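Local coordinates for protein MFP2B (PDB 2BJR) that enhances polymerisation of major sperm protein in the amoeboid motility of Ascaris sperm and carries a bound zinc ion, at residues A[9-14]-A[110-115]; A[92-97]-A[102-107]; A[96-101]-A[116-121]. All coordinates share one frame; numbering follows the deposited sequence.

Overall arrangement
The three contacts cluster on one side of the chain, all within the first of its two cytosolic motility protein regions. Their segments follow one another closely from strand 92-97 through helix 101-106 and strand 110-111 to strand 117-122; only residues 9-14 come from far earlier. Interactions 2 and 3 share Ile96 and Lys97 and have centres about 9 Å apart, while the centre of interaction 1 lies about 16 Å from that of interaction 2 and about 13 Å from that of interaction 3. The contacts touch through Asp9 with Tyr93 and Met111 with Ile96. Interaction 1 ties the three-stranded sheet 92-97/161-166/110-111 to the six-stranded sheet, interaction 2 to its own connecting helix and interaction 3 to the four-stranded sheet.

Interaction 1 of 3, residues A[9-14]-A[110-115]; sequences DTWAFG and EMLRCG. With SO4 (sulfate ion), chain D.
Asp9 and Leu112 mark the nearest approach of the two backbones, their CA atoms 7.9 Å apart, too far for main-chain pairing, and the contact is made by side chains and water. Leu112 pushes its CD1 methyl against the carboxylate of Asp9, 3.1 Å from OD2, a tight fit. The same methyl lies 4.0 Å from Trp11 CZ2, at the six-membered end of the indole. Cys114 holds SG beside its own backbone N (chi1 -55°), which turns the sulfur to the pyrrole end, 4.0 Å from the centroid of the five-membered ring and 40° off its normal, an oblique sulfur-aromatic contact. Strand 10-15 is one of the two outer strands of the six-stranded antiparallel sheet, whereas strand 110-111, which leads into Leu112, borders the three-stranded one, so these side chains join the edges of two sheets. Two waters complete the junction. One, in the indole plane at its edge, accepts from Trp11 NE1 at 2.9 Å and donates to Asp9 OD2 and, at 2.8 Å, to Arg113 O; the other accepts from Arg113 N at 3.1 Å and probably donates to Asp9 OD2. Asp9 OD1 is bound by Tyr93 and forms a salt bridge with Arg165, which, with the waters on OD2, helps to hold the carboxylate in its orientation. Farther along the strand, Phe13 N donates to O4 of a sulfate ion, probably from the crystallisation liquor, at 3.0 Å.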
loop_
_atom_site.group_PDB
_atom_site.type_symbol
_atom_site.label_atom_id
_atom_site.label_comp_id
_atom_site.label_asym_id
_atom_site.label_seq_id
_atom_site.Cartn_x
_atom_site.Cartn_y
_atom_site.Cartn_z
ATOM N N ASP A 9 11.773 3.693 18.009
ATOM C CA ASP A 9 11.265 3.100 16.789
ATOM C C ASP A 9 11.498 1.617 16.740
ATOM O O ASP A 9 12.538 1.116 17.185
ATOM C CB ASP A 9 11.943 3.765 15.589
ATOM C CG ASP A 9 11.879 5.242 15.657
ATOM O OD1 ASP A 9 10.753 5.783 15.624
ATOM O OD2 ASP A 9 12.887 5.951 15.774
ATOM N N THR A 10 10.562 0.882 16.182
ATOM C CA THR A 10 10.741 -0.531 15.955
ATOM C C THR A 10 11.059 -0.786 14.504
ATOM O O THR A 10 10.242 -0.492 13.607
ATOM C CB THR A 10 9.492 -1.343 16.298
ATOM O OG1 THR A 10 9.227 -1.264 17.694
ATOM C CG2 THR A 10 9.732 -2.813 16.068
ATOM N N TRP A 11 12.216 -1.392 14.307
ATOM C CA TRP A 11 12.655 -1.880 13.016
ATOM C C TRP A 11 12.496 -3.376 13.066
ATOM O O TRP A 11 13.316 -4.112 13.651
ATOM C CB TRP A 11 14.114 -1.446 12.740
ATOM C CG TRP A 11 14.203 0.027 12.596
ATOM C CD1 TRP A 11 14.502 0.913 13.568
ATOM C CD2 TRP A 11 13.948 0.805 11.414
ATOM N NE1 TRP A 11 14.485 2.187 13.069
ATOM C CE2 TRP A 11 14.151 2.148 11.748
ATOM C CE3 TRP A 11 13.622 0.497 10.098
ATOM C CZ2 TRP A 11 13.995 3.193 10.834
ATOM C CZ3 TRP A 11 13.502 1.533 9.191
ATOM C CH2 TRP A 11 13.669 2.865 9.563
ATOM N N ALA A 12 11.414 -3.849 12.470
ATOM C CA ALA A 12 11.032 -5.229 12.565
ATOM C C ALA A 12 11.809 -6.144 11.678
ATOM O O ALA A 12 12.276 -5.762 10.616
ATOM C CB ALA A 12 9.507 -5.380 12.272
ATOM N N PHE A 13 11.879 -7.397 12.092
ATOM C CA PHE A 13 12.605 -8.467 11.428
ATOM C C PHE A 13 12.036 -8.701 10.058
ATOM O O PHE A 13 10.814 -8.957 9.898
ATOM C CB PHE A 13 12.454 -9.740 12.280
ATOM C CG PHE A 13 13.039 -10.994 11.673
ATOM C CD1 PHE A 13 14.388 -11.069 11.327
ATOM C CD2 PHE A 13 12.244 -12.123 11.510
ATOM C CE1 PHE A 13 14.920 -12.241 10.809
ATOM C CE2 PHE A 13 12.771 -13.288 10.984
ATOM C CZ PHE A 13 14.107 -13.345 10.638
ATOM N N GLY A 14 12.913 -8.692 9.066
ATOM C CA GLY A 14 12.486 -8.717 7.669
ATOM C C GLY A 14 13.219 -9.700 6.809
ATOM O O GLY A 14 14.078 -9.321 6.047
ATOM N N GLU A 110 10.904 14.801 16.992
ATOM C CA GLU A 110 12.203 14.096 16.806
ATOM C C GLU A 110 12.261 13.490 15.422
ATOM O O GLU A 110 11.315 12.828 15.034
ATOM C CB GLU A 110 12.318 12.890 17.730
ATOM C CG GLU A 110 12.455 13.214 19.189
ATOM C CD GLU A 110 12.432 12.000 20.080
ATOM O OE1 GLU A 110 12.113 10.888 19.628
ATOM O OE2 GLU A 110 12.706 12.181 21.287
HETATM N N MSE A 111 13.359 13.652 14.706
HETATM C CA MSE A 111 13.463 13.121 13.349
HETATM C C MSE A 111 13.782 11.668 13.444
HETATM O O MSE A 111 14.638 11.255 14.246
HETATM C CB MSE A 111 14.535 13.843 12.537
HETATM C CG MSE A 111 14.338 15.290 12.262
HETATM SE SE MSE A 111 12.567 15.786 11.451
HETATM C CE MSE A 111 11.619 16.261 13.082
ATOM N N LEU A 112 13.103 10.859 12.652
ATOM C CA LEU A 112 13.453 9.480 12.606
ATOM C C LEU A 112 14.862 9.357 12.017
ATOM O O LEU A 112 15.193 9.965 10.998
ATOM C CB LEU A 112 12.479 8.700 11.795
ATOM C CG LEU A 112 12.839 7.249 11.496
ATOM C CD1 LEU A 112 12.531 6.437 12.717
ATOM C CD2 LEU A 112 12.056 6.697 10.294
ATOM N N ARG A 113 15.681 8.559 12.684
ATOM C CA ARG A 113 17.041 8.314 12.191
ATOM C C ARG A 113 17.598 7.032 12.775
ATOM O O ARG A 113 17.125 6.565 13.826
ATOM C CB ARG A 113 17.956 9.468 12.542
ATOM C CG ARG A 113 18.166 9.609 14.038
ATOM C CD ARG A 113 18.874 10.882 14.403
ATOM N NE ARG A 113 20.249 10.868 13.892
ATOM C CZ ARG A 113 21.070 11.890 13.961
ATOM N NH1 ARG A 113 20.653 13.033 14.493
ATOM N NH2 ARG A 113 22.303 11.803 13.477
ATOM N N CYS A 114 18.582 6.468 12.086
ATOM C CA CYS A 114 19.448 5.399 12.625
ATOM C C CYS A 114 20.864 5.836 12.394
ATOM O O CYS A 114 21.319 5.941 11.270
ATOM C CB CYS A 114 19.175 4.048 11.984
ATOM S SG CYS A 114 17.461 3.494 12.068
ATOM N N GLY A 115 21.543 6.216 13.461
ATOM C CA GLY A 115 22.881 6.764 13.316
ATOM C C GLY A 115 22.831 8.002 12.450
ATOM O O GLY A 115 22.027 8.916 12.660
HETATM S S SO4 D . 9.727 -8.162 15.040
HETATM O O1 SO4 D . 9.567 -9.220 16.061
HETATM O O2 SO4 D . 9.173 -8.708 13.799
HETATM O O3 SO4 D . 8.956 -6.985 15.474
HETATM O O4 SO4 D . 11.147 -7.786 14.962
HETATM O O HOH W 1 14.678 8.012 15.527
HETATM O O HOH W 2 15.229 4.587 14.575
#

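Interaction 2 of 3, residues A[92-97]-A[102-107]; sequences WYNWIK and FDKMDK
Lys104 sets its CG roughly anti to the backbone N (chi1 -153°) and then bends at chi2 (72°), which carries its aliphatic chain from the helix across Ile96 and on to Asn94. On the facing strand, Ile96 holds CG1 between its backbone N and carbonyl carbon (chi1 67°), bringing CD1 up to the root of the lysine. There Ile96 CD1 lies 3.8 Å from Lys104 CB and 3.9 Å from Lys104 CG, while Ile96 CG2 stands 4.2 Å from Lys104 CD farther along the chain. The two side chains cross at a slant, and the same CD1 methyl also packs against the selenium of Met111. Beyond Ile96 the lysine runs at about a right angle to Asn94, whose ND2 comes to 3.9 Å from Lys104 NZ. Strand 92-97 is an outer strand of the three-stranded antiparallel sheet, next to strand 161-166, and helix 101-106 belongs to the connection that leads over to strand 110-111 at the opposite edge of that sheet. Both nitrogens are donors and do not bond each other; instead they converge on Glu166 of the central strand, Asn94 ND2 by a hydrogen bond and Lys104 NZ by a salt bridge to the same OE2. The contact thus pairs an apolar root with a polar end, in which one carboxylate oxygen is shared by the helix and the strand and probably offsets the lysine charge.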
loop_
_atom_site.group_PDB
_atom_site.type_symbol
_atom_site.label_atom_id
_atom_site.label_comp_id
_atom_site.label_asym_id
_atom_site.label_seq_id
_atom_site.Cartn_x
_atom_site.Cartn_y
_atom_site.Cartn_z
ATOM N N TRP A 92 3.705 9.156 17.056
ATOM C CA TRP A 92 3.171 8.757 15.735
ATOM C C TRP A 92 4.041 9.417 14.671
ATOM O O TRP A 92 4.748 10.393 14.932
ATOM C CB TRP A 92 1.696 9.184 15.539
ATOM C CG TRP A 92 1.381 10.654 15.801
ATOM C CD1 TRP A 92 1.183 11.253 17.032
ATOM C CD2 TRP A 92 1.137 11.678 14.835
ATOM N NE1 TRP A 92 0.891 12.580 16.874
ATOM C CE2 TRP A 92 0.842 12.873 15.542
ATOM C CE3 TRP A 92 1.157 11.724 13.445
ATOM C CZ2 TRP A 92 0.584 14.083 14.901
ATOM C CZ3 TRP A 92 0.869 12.927 12.811
ATOM C CH2 TRP A 92 0.600 14.088 13.541
ATOM N N TYR A 93 4.041 8.824 13.481
ATOM C CA TYR A 93 4.893 9.296 12.391
ATOM C C TYR A 93 4.164 10.285 11.497
ATOM O O TYR A 93 2.982 10.102 11.146
ATOM C CB TYR A 93 5.371 8.111 11.575
ATOM C CG TYR A 93 6.363 7.208 12.277
ATOM C CD1 TYR A 93 6.284 5.823 12.146
ATOM C CD2 TYR A 93 7.425 7.729 13.021
ATOM C CE1 TYR A 93 7.207 4.994 12.734
ATOM C CE2 TYR A 93 8.360 6.879 13.608
ATOM C CZ TYR A 93 8.241 5.537 13.463
ATOM O OH TYR A 93 9.156 4.688 14.060
ATOM N N ASN A 94 4.847 11.365 11.192
ATOM C CA ASN A 94 4.332 12.414 10.327
ATOM C C ASN A 94 5.373 12.719 9.261
ATOM O O ASN A 94 6.524 13.008 9.586
ATOM C CB ASN A 94 4.050 13.657 11.169
ATOM C CG ASN A 94 3.265 14.720 10.424
ATOM O OD1 ASN A 94 2.678 14.466 9.374
ATOM N ND2 ASN A 94 3.260 15.925 10.966
ATOM N N TRP A 95 4.989 12.672 7.991
ATOM C CA TRP A 95 5.939 12.958 6.914
ATOM C C TRP A 95 5.984 14.438 6.661
ATOM O O TRP A 95 4.962 15.040 6.398
ATOM C CB TRP A 95 5.553 12.215 5.619
ATOM C CG TRP A 95 5.664 10.739 5.648
ATOM C CD1 TRP A 95 4.782 9.864 6.145
ATOM C CD2 TRP A 95 6.758 9.940 5.122
ATOM N NE1 TRP A 95 5.243 8.575 6.009
ATOM C CE2 TRP A 95 6.438 8.591 5.356
ATOM C CE3 TRP A 95 7.974 10.245 4.521
ATOM C CZ2 TRP A 95 7.266 7.542 4.975
ATOM C CZ3 TRP A 95 8.790 9.215 4.118
ATOM C CH2 TRP A 95 8.440 7.876 4.355
ATOM N N ILE A 96 7.160 15.056 6.734
ATOM C CA ILE A 96 7.313 16.481 6.517
ATOM C C ILE A 96 8.268 16.765 5.381
ATOM O O ILE A 96 9.085 15.920 5.027
ATOM C CB ILE A 96 7.836 17.183 7.794
ATOM C CG1 ILE A 96 9.289 16.717 8.107
ATOM C CG2 ILE A 96 6.929 16.887 8.916
ATOM C CD1 ILE A 96 9.943 17.510 9.214
ATOM N N LYS A 97 8.224 17.986 4.855
ATOM C CA LYS A 97 9.194 18.403 3.865
ATOM C C LYS A 97 10.545 18.536 4.536
ATOM O O LYS A 97 10.655 19.025 5.661
ATOM C CB LYS A 97 8.838 19.747 3.246
ATOM C CG LYS A 97 7.623 19.702 2.314
ATOM C CD LYS A 97 7.504 21.038 1.567
ATOM C CE LYS A 97 6.099 21.585 1.552
ATOM N NZ LYS A 97 6.103 23.044 1.144
ATOM N N PHE A 102 13.825 21.895 10.602
ATOM C CA PHE A 102 14.288 22.742 11.725
ATOM C C PHE A 102 13.114 23.306 12.500
ATOM O O PHE A 102 13.079 23.191 13.706
ATOM C CB PHE A 102 15.253 23.846 11.261
ATOM C CG PHE A 102 16.505 23.310 10.582
ATOM C CD1 PHE A 102 16.805 23.646 9.267
ATOM C CD2 PHE A 102 17.346 22.435 11.257
ATOM C CE1 PHE A 102 17.955 23.137 8.643
ATOM C CE2 PHE A 102 18.494 21.918 10.645
ATOM C CZ PHE A 102 18.787 22.259 9.335
ATOM N N ASP A 103 12.116 23.836 11.799
ATOM C CA ASP A 103 10.885 24.319 12.434
ATOM C C ASP A 103 10.182 23.222 13.221
ATOM O O ASP A 103 9.718 23.412 14.351
ATOM C CB ASP A 103 9.954 24.878 11.363
ATOM C CG ASP A 103 10.528 26.096 10.695
ATOM O OD1 ASP A 103 11.610 26.584 11.147
ATOM O OD2 ASP A 103 9.974 26.646 9.723
ATOM N N LYS A 104 10.158 22.046 12.633
ATOM C CA LYS A 104 9.513 20.918 13.240
ATOM C C LYS A 104 10.265 20.450 14.480
ATOM O O LYS A 104 9.670 20.153 15.506
ATOM C CB LYS A 104 9.402 19.816 12.205
ATOM C CG LYS A 104 8.298 18.905 12.428
ATOM C CD LYS A 104 6.894 19.505 12.140
ATOM C CE LYS A 104 5.922 18.502 12.690
ATOM N NZ LYS A 104 4.562 18.986 12.974
HETATM N N MSE A 105 11.572 20.422 14.411
HETATM C CA MSE A 105 12.349 20.045 15.586
HETATM C C MSE A 105 12.185 21.060 16.725
HETATM O O MSE A 105 12.096 20.677 17.882
HETATM C CB MSE A 105 13.820 19.889 15.205
HETATM C CG MSE A 105 14.058 18.605 14.469
HETATM SE SE MSE A 105 16.018 18.431 14.133
HETATM C CE MSE A 105 16.157 19.524 12.599
ATOM N N ASP A 106 12.108 22.329 16.370
ATOM C CA ASP A 106 11.914 23.400 17.346
ATOM C C ASP A 106 10.534 23.393 18.019
ATOM O O ASP A 106 10.372 24.000 19.073
ATOM C CB ASP A 106 12.140 24.767 16.680
ATOM C CG ASP A 106 13.604 25.006 16.282
ATOM O OD1 ASP A 106 14.529 24.253 16.722
ATOM O OD2 ASP A 106 13.906 25.928 15.513
ATOM N N LYS A 107 9.555 22.726 17.409
ATOM C CA LYS A 107 8.222 22.562 17.974
ATOM C C LYS A 107 8.151 21.256 18.733
ATOM O O LYS A 107 7.105 20.882 19.272
ATOM C CB LYS A 107 7.150 22.602 16.883
ATOM C CG LYS A 107 6.798 24.012 16.400
ATOM C CD LYS A 107 5.810 23.956 15.226
ATOM C CE LYS A 107 5.760 25.246 14.432
ATOM N NZ LYS A 107 5.016 25.030 13.140
#

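Interaction 3 of 3, residues A[96-101]-A[116-121]; sequences IKYSDR and DSFPIL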
loop_
_atom_site.group_PDB
_atom_site.type_symbol
_atom_site.label_atom_id
_atom_site.label_comp_id
_atom_site.label_asym_id
_atom_site.label_seq_id
_atom_site.Cartn_x
_atom_site.Cartn_y
_atom_site.Cartn_z
ATOM N N ILE A 96 7.160 15.056 6.734
ATOM C CA ILE A 96 7.313 16.481 6.517
ATOM C C ILE A 96 8.268 16.765 5.381
ATOM O O ILE A 96 9.085 15.920 5.027
ATOM C CB ILE A 96 7.836 17.183 7.794
ATOM C CG1 ILE A 96 9.289 16.717 8.107
ATOM C CG2 ILE A 96 6.929 16.887 8.916
ATOM C CD1 ILE A 96 9.943 17.510 9.214
ATOM N N LYS A 97 8.224 17.986 4.855
ATOM C CA LYS A 97 9.194 18.403 3.865
ATOM C C LYS A 97 10.545 18.536 4.536
ATOM O O LYS A 97 10.655 19.025 5.661
ATOM C CB LYS A 97 8.838 19.747 3.246
ATOM C CG LYS A 97 7.623 19.702 2.314
ATOM C CD LYS A 97 7.504 21.038 1.567
ATOM C CE LYS A 97 6.099 21.585 1.552
ATOM N NZ LYS A 97 6.103 23.044 1.144
ATOM N N TYR A 98 11.571 18.134 3.810
ATOM C CA TYR A 98 12.924 18.175 4.314
ATOM C C TYR A 98 13.253 19.630 4.723
ATOM O O TYR A 98 13.897 19.858 5.742
ATOM C CB TYR A 98 13.838 17.683 3.215
ATOM C CG TYR A 98 15.282 17.699 3.551
ATOM C CD1 TYR A 98 15.827 16.720 4.391
ATOM C CD2 TYR A 98 16.111 18.688 3.061
ATOM C CE1 TYR A 98 17.189 16.745 4.718
ATOM C CE2 TYR A 98 17.471 18.714 3.365
ATOM C CZ TYR A 98 18.006 17.749 4.193
ATOM O OH TYR A 98 19.379 17.748 4.464
ATOM N N SER A 99 12.746 20.603 3.973
ATOM C CA SER A 99 13.039 22.003 4.275
ATOM C C SER A 99 12.424 22.455 5.595
ATOM O O SER A 99 12.885 23.444 6.157
ATOM C CB SER A 99 12.591 22.930 3.133
ATOM O OG SER A 99 11.186 22.835 2.938
ATOM N N ASP A 100 11.421 21.733 6.091
ATOM C CA ASP A 100 10.713 22.092 7.327
ATOM C C ASP A 100 11.262 21.429 8.576
ATOM O O ASP A 100 10.645 21.560 9.660
ATOM C CB ASP A 100 9.217 21.748 7.206
ATOM C CG ASP A 100 8.470 22.697 6.284
ATOM O OD1 ASP A 100 8.959 23.850 6.112
ATOM O OD2 ASP A 100 7.398 22.356 5.689
ATOM N N ARG A 101 12.386 20.713 8.475
ATOM C CA ARG A 101 12.833 19.883 9.597
ATOM C C ARG A 101 13.225 20.727 10.825
ATOM O O ARG A 101 12.929 20.339 11.954
ATOM C CB ARG A 101 13.977 18.954 9.179
ATOM C CG ARG A 101 15.249 19.645 8.678
ATOM C CD ARG A 101 16.180 18.683 7.895
ATOM N NE ARG A 101 17.460 19.284 7.534
ATOM C CZ ARG A 101 17.642 20.228 6.604
ATOM N NH1 ARG A 101 16.638 20.738 5.918
ATOM N NH2 ARG A 101 18.860 20.679 6.364
ATOM N N ASP A 116 23.614 8.032 11.405
ATOM C CA ASP A 116 23.621 9.214 10.558
ATOM C C ASP A 116 22.676 9.079 9.337
ATOM O O ASP A 116 22.640 9.962 8.524
ATOM C CB ASP A 116 25.030 9.505 10.047
ATOM C CG ASP A 116 25.918 10.222 11.086
ATOM O OD1 ASP A 116 25.425 10.932 11.980
ATOM O OD2 ASP A 116 27.146 10.171 10.986
ATOM N N SER A 117 21.915 7.999 9.254
ATOM C CA SER A 117 21.078 7.761 8.079
ATOM C C SER A 117 19.635 8.066 8.446
ATOM O O SER A 117 19.155 7.684 9.532
ATOM C CB SER A 117 21.232 6.348 7.615
ATOM O OG SER A 117 20.247 5.964 6.663
ATOM N N PHE A 118 18.938 8.740 7.539
ATOM C CA PHE A 118 17.496 8.813 7.663
ATOM C C PHE A 118 16.788 8.592 6.340
ATOM O O PHE A 118 17.304 8.982 5.284
ATOM C CB PHE A 118 17.046 10.092 8.253
ATOM C CG PHE A 118 17.556 11.292 7.605
ATOM C CD1 PHE A 118 16.746 12.048 6.771
ATOM C CD2 PHE A 118 18.812 11.783 7.930
ATOM C CE1 PHE A 118 17.218 13.233 6.211
ATOM C CE2 PHE A 118 19.285 12.953 7.362
ATOM C CZ PHE A 118 18.503 13.682 6.522
ATOM N N PRO A 119 15.637 7.958 6.389
ATOM C CA PRO A 119 14.850 7.790 5.158
ATOM C C PRO A 119 14.480 9.106 4.514
ATOM O O PRO A 119 14.194 10.094 5.229
ATOM C CB PRO A 119 13.614 7.045 5.640
ATOM C CG PRO A 119 14.045 6.373 6.905
ATOM C CD PRO A 119 14.997 7.314 7.557
ATOM N N ILE A 120 14.484 9.136 3.180
ATOM C CA ILE A 120 14.057 10.297 2.421
ATOM C C ILE A 120 13.287 9.819 1.183
ATOM O O ILE A 120 13.731 8.917 0.456
ATOM C CB ILE A 120 15.227 11.233 2.124
ATOM C CG1 ILE A 120 14.747 12.535 1.508
ATOM C CG2 ILE A 120 16.302 10.580 1.272
ATOM C CD1 ILE A 120 15.858 13.615 1.510
ATOM N N LEU A 121 12.101 10.384 1.017
ATOM C CA LEU A 121 11.217 10.064 -0.101
ATOM C C LEU A 121 11.205 11.173 -1.129
ATOM O O LEU A 121 10.772 12.279 -0.881
ATOM C CB LEU A 121 9.809 9.803 0.427
ATOM C CG LEU A 121 8.817 9.404 -0.658
ATOM C CD1 LEU A 121 9.115 8.050 -1.287
ATOM C CD2 LEU A 121 7.449 9.392 -0.028
#
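Tyr98, Phe118 and Ile120 account for nearly all the surface buried here. The tyrosine, with CG anti to the backbone N (chi1 178°), extends its ring from the short 3-10 turn after strand 92-97 toward strand 117-122. Phe118 meets it edge to edge: Tyr98 CE1 lies 3.8 Å from Phe118 CZ, each atom near the plane of the other ring, and the two side chains run at about a right angle to each other. The rings therefore touch at their rims, without face-on stacking. Two residues on, Ile120 leans in from the same strand and places CD1 4.2 Å from Tyr98 CD1, oblique to the ring. Ile162, on the strand beside 92-97, touches both aromatic side chains and so belongs to the same apolar layer, and Ile120 rests on Met160 just before it. The contact thereby joins the end of the three-stranded sheet to an outer strand, 117-122, of the four-stranded sheet. One face of the tyrosine is covered from within its own segment by Arg101, whose guanidinium lies over it with NH1 3.4 Å above the ring plane, offset toward the rim. NH1 also donates to Tyr98 O at 2.9 Å, with an N-H...O angle of 160°; the backbone N of Arg101 reaches that oxygen from the opposite face of the carbonyl plane, at 3.2 Å. The chemistry is thus divided: dispersion between carbon surfaces links the two sheets, while the polar bonds stay on the tyrosine side, where they brace the turn and hold the arginine flat against the ring.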